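Local coordinates for protein rifin (PDB 7JZI) that belongs to the variant surface antigens of the malaria parasite Plasmodium falciparum and probably engages receptors of the human host, at residues L34-L39 with I61-E66. Residues are numbered along the deposited sequence; the frame is centred on the assembly and turned at random.
Sequences LKVDTL and IAIDTE
V36 and L39 close around the end of I63, an example of how an irregular turn can be packed against a helix by a few aliphatic tips. CD1 of I63 is the shared atom: V36 CG2 lies 3.6 Å from I63 CD1 and L39 CD1 lies 3.5 Å from that same methyl. In each pair the side chains cross at about a right angle, I63 touching with its terminal methyl. The CB of I63 does not aim at the turn; chi1 of -65° sets CG1 anti to the carbonyl carbon, and from there chi2 brings CD1 across. On V36, CG1 also lies near I63 CD1, at 3.8 Å.

These residues belong to the all-helical rifin fragment held in this chain, probably its variable extracellular region. The turn leaves helix 8-33 through K35, whose phi is positive, and leads on to helix 43-50; I63 and E66, about one helical turn apart on helix 56-70, both reach it, E66 with its CB directed at it and I63 by its tip. F44 of helix 43-50 touches V36 and I105 of helix 101-127 touches I63, bringing two further helices to the contact.

The second kind of contact is between leucine and the aliphatic stem of an acid. L39 and E66 slide past one another in opposite directions, with L39 CD2 3.7 Å from E66 CG, while the carboxylate lies near the base of the leucine, E66 OE2 standing 3.9 Å from L39 CB. Bent at chi2 (134°), the glutamate chain bears a polar end whose OE1 is hydrogen-bonded to the hydroxyl of S41.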
loop_
_atom_site.group_PDB
_atom_site.type_symbol
_atom_site.label_atom_id
_atom_site.label_comp_id
_atom_site.label_asym_id
_atom_site.label_seq_id
_atom_site.Cartn_x
_atom_site.Cartn_y
_atom_site.Cartn_z
ATOM N N LEU B 34 1.232 -12.114 -2.389
ATOM C CA LEU B 34 0.841 -10.757 -2.009
ATOM C C LEU B 34 -0.418 -10.711 -1.148
ATOM O O LEU B 34 -0.841 -9.617 -0.747
ATOM C CB LEU B 34 0.595 -9.934 -3.278
ATOM C CG LEU B 34 1.795 -9.649 -4.187
ATOM C CD1 LEU B 34 1.570 -8.383 -4.977
ATOM C CD2 LEU B 34 3.083 -9.546 -3.374
ATOM N N LYS B 35 -1.042 -11.872 -0.922
ATOM C CA LYS B 35 -2.363 -12.029 -0.298
ATOM C C LYS B 35 -3.467 -11.275 -1.032
ATOM O O LYS B 35 -4.338 -10.656 -0.410
ATOM C CB LYS B 35 -2.478 -11.679 1.178
ATOM C CG LYS B 35 -1.864 -12.599 2.210
ATOM C CD LYS B 35 -0.906 -11.941 3.156
ATOM C CE LYS B 35 -0.842 -12.986 4.352
ATOM N NZ LYS B 35 -0.696 -12.388 5.664
ATOM N N VAL B 36 -3.426 -11.265 -2.360
ATOM C CA VAL B 36 -4.595 -10.804 -3.087
ATOM C C VAL B 36 -5.817 -11.653 -2.691
ATOM O O VAL B 36 -6.961 -11.217 -2.843
ATOM C CB VAL B 36 -4.271 -10.869 -4.587
ATOM C CG1 VAL B 36 -5.459 -10.474 -5.424
ATOM C CG2 VAL B 36 -3.078 -9.991 -4.907
ATOM N N ASP B 37 -5.588 -12.850 -2.137
ATOM C CA ASP B 37 -6.561 -13.666 -1.399
ATOM C C ASP B 37 -7.429 -12.971 -0.339
ATOM O O ASP B 37 -8.627 -13.270 -0.215
ATOM C CB ASP B 37 -5.801 -14.879 -0.844
ATOM C CG ASP B 37 -6.715 -16.018 -0.465
ATOM O OD1 ASP B 37 -6.956 -16.952 -1.262
ATOM O OD2 ASP B 37 -6.923 -16.098 0.771
ATOM N N THR B 38 -6.894 -12.027 0.426
ATOM C CA THR B 38 -7.716 -11.575 1.543
ATOM C C THR B 38 -8.649 -10.419 1.186
ATOM O O THR B 38 -9.567 -10.132 1.962
ATOM C CB THR B 38 -6.833 -11.220 2.736
ATOM O OG1 THR B 38 -7.628 -10.609 3.754
ATOM C CG2 THR B 38 -5.709 -10.290 2.319
ATOM N N LEU B 39 -8.468 -9.776 0.035
ATOM C CA LEU B 39 -9.324 -8.650 -0.334
ATOM C C LEU B 39 -10.776 -9.081 -0.538
ATOM O O LEU B 39 -11.057 -9.998 -1.314
ATOM C CB LEU B 39 -8.800 -7.974 -1.603
ATOM C CG LEU B 39 -7.337 -7.534 -1.620
ATOM C CD1 LEU B 39 -6.996 -6.961 -2.977
ATOM C CD2 LEU B 39 -7.087 -6.516 -0.528
ATOM N N ILE B 61 -3.274 -2.090 -10.474
ATOM C CA ILE B 61 -3.697 -0.758 -10.041
ATOM C C ILE B 61 -4.799 -0.859 -8.994
ATOM O O ILE B 61 -4.752 -0.180 -7.960
ATOM C CB ILE B 61 -4.137 0.092 -11.247
ATOM C CG1 ILE B 61 -2.930 0.530 -12.083
ATOM C CG2 ILE B 61 -4.923 1.310 -10.776
ATOM C CD1 ILE B 61 -2.504 -0.472 -13.139
ATOM N N ALA B 62 -5.739 -1.787 -9.186
ATOM C CA ALA B 62 -6.766 -2.013 -8.175
ATOM C C ALA B 62 -6.143 -2.434 -6.853
ATOM O O ALA B 62 -6.525 -1.923 -5.791
ATOM C CB ALA B 62 -7.764 -3.063 -8.657
ATOM N N ILE B 63 -5.140 -3.320 -6.908
ATOM C CA ILE B 63 -4.459 -3.755 -5.690
ATOM C C ILE B 63 -3.959 -2.552 -4.915
ATOM O O ILE B 63 -4.026 -2.519 -3.680
ATOM C CB ILE B 63 -3.306 -4.723 -6.020
ATOM C CG1 ILE B 63 -3.839 -6.014 -6.615
ATOM C CG2 ILE B 63 -2.542 -5.076 -4.777
ATOM C CD1 ILE B 63 -4.675 -6.802 -5.649
ATOM N N ASP B 64 -3.472 -1.533 -5.622
ATOM C CA ASP B 64 -3.006 -0.356 -4.907
ATOM C C ASP B 64 -4.180 0.350 -4.245
ATOM O O ASP B 64 -4.186 0.548 -3.023
ATOM C CB ASP B 64 -2.261 0.588 -5.848
ATOM C CG ASP B 64 -1.578 1.728 -5.105
ATOM O OD1 ASP B 64 -1.562 1.704 -3.853
ATOM O OD2 ASP B 64 -1.073 2.661 -5.765
ATOM N N THR B 65 -5.224 0.666 -5.025
ATOM C CA THR B 65 -6.344 1.423 -4.472
ATOM C C THR B 65 -6.890 0.721 -3.243
ATOM O O THR B 65 -6.879 1.282 -2.138
ATOM C CB THR B 65 -7.454 1.619 -5.514
ATOM O OG1 THR B 65 -8.352 0.506 -5.479
ATOM C CG2 THR B 65 -6.883 1.769 -6.909
ATOM N N GLU B 66 -7.251 -0.554 -3.398
ATOM C CA GLU B 66 -7.816 -1.271 -2.267
ATOM C C GLU B 66 -6.853 -1.278 -1.095
ATOM O O GLU B 66 -7.247 -0.943 0.031
ATOM C CB GLU B 66 -8.162 -2.699 -2.656
ATOM C CG GLU B 66 -8.860 -3.452 -1.543
ATOM C CD GLU B 66 -10.062 -4.205 -2.043
ATOM O OE1 GLU B 66 -10.204 -4.287 -3.278
ATOM O OE2 GLU B 66 -10.844 -4.724 -1.211
#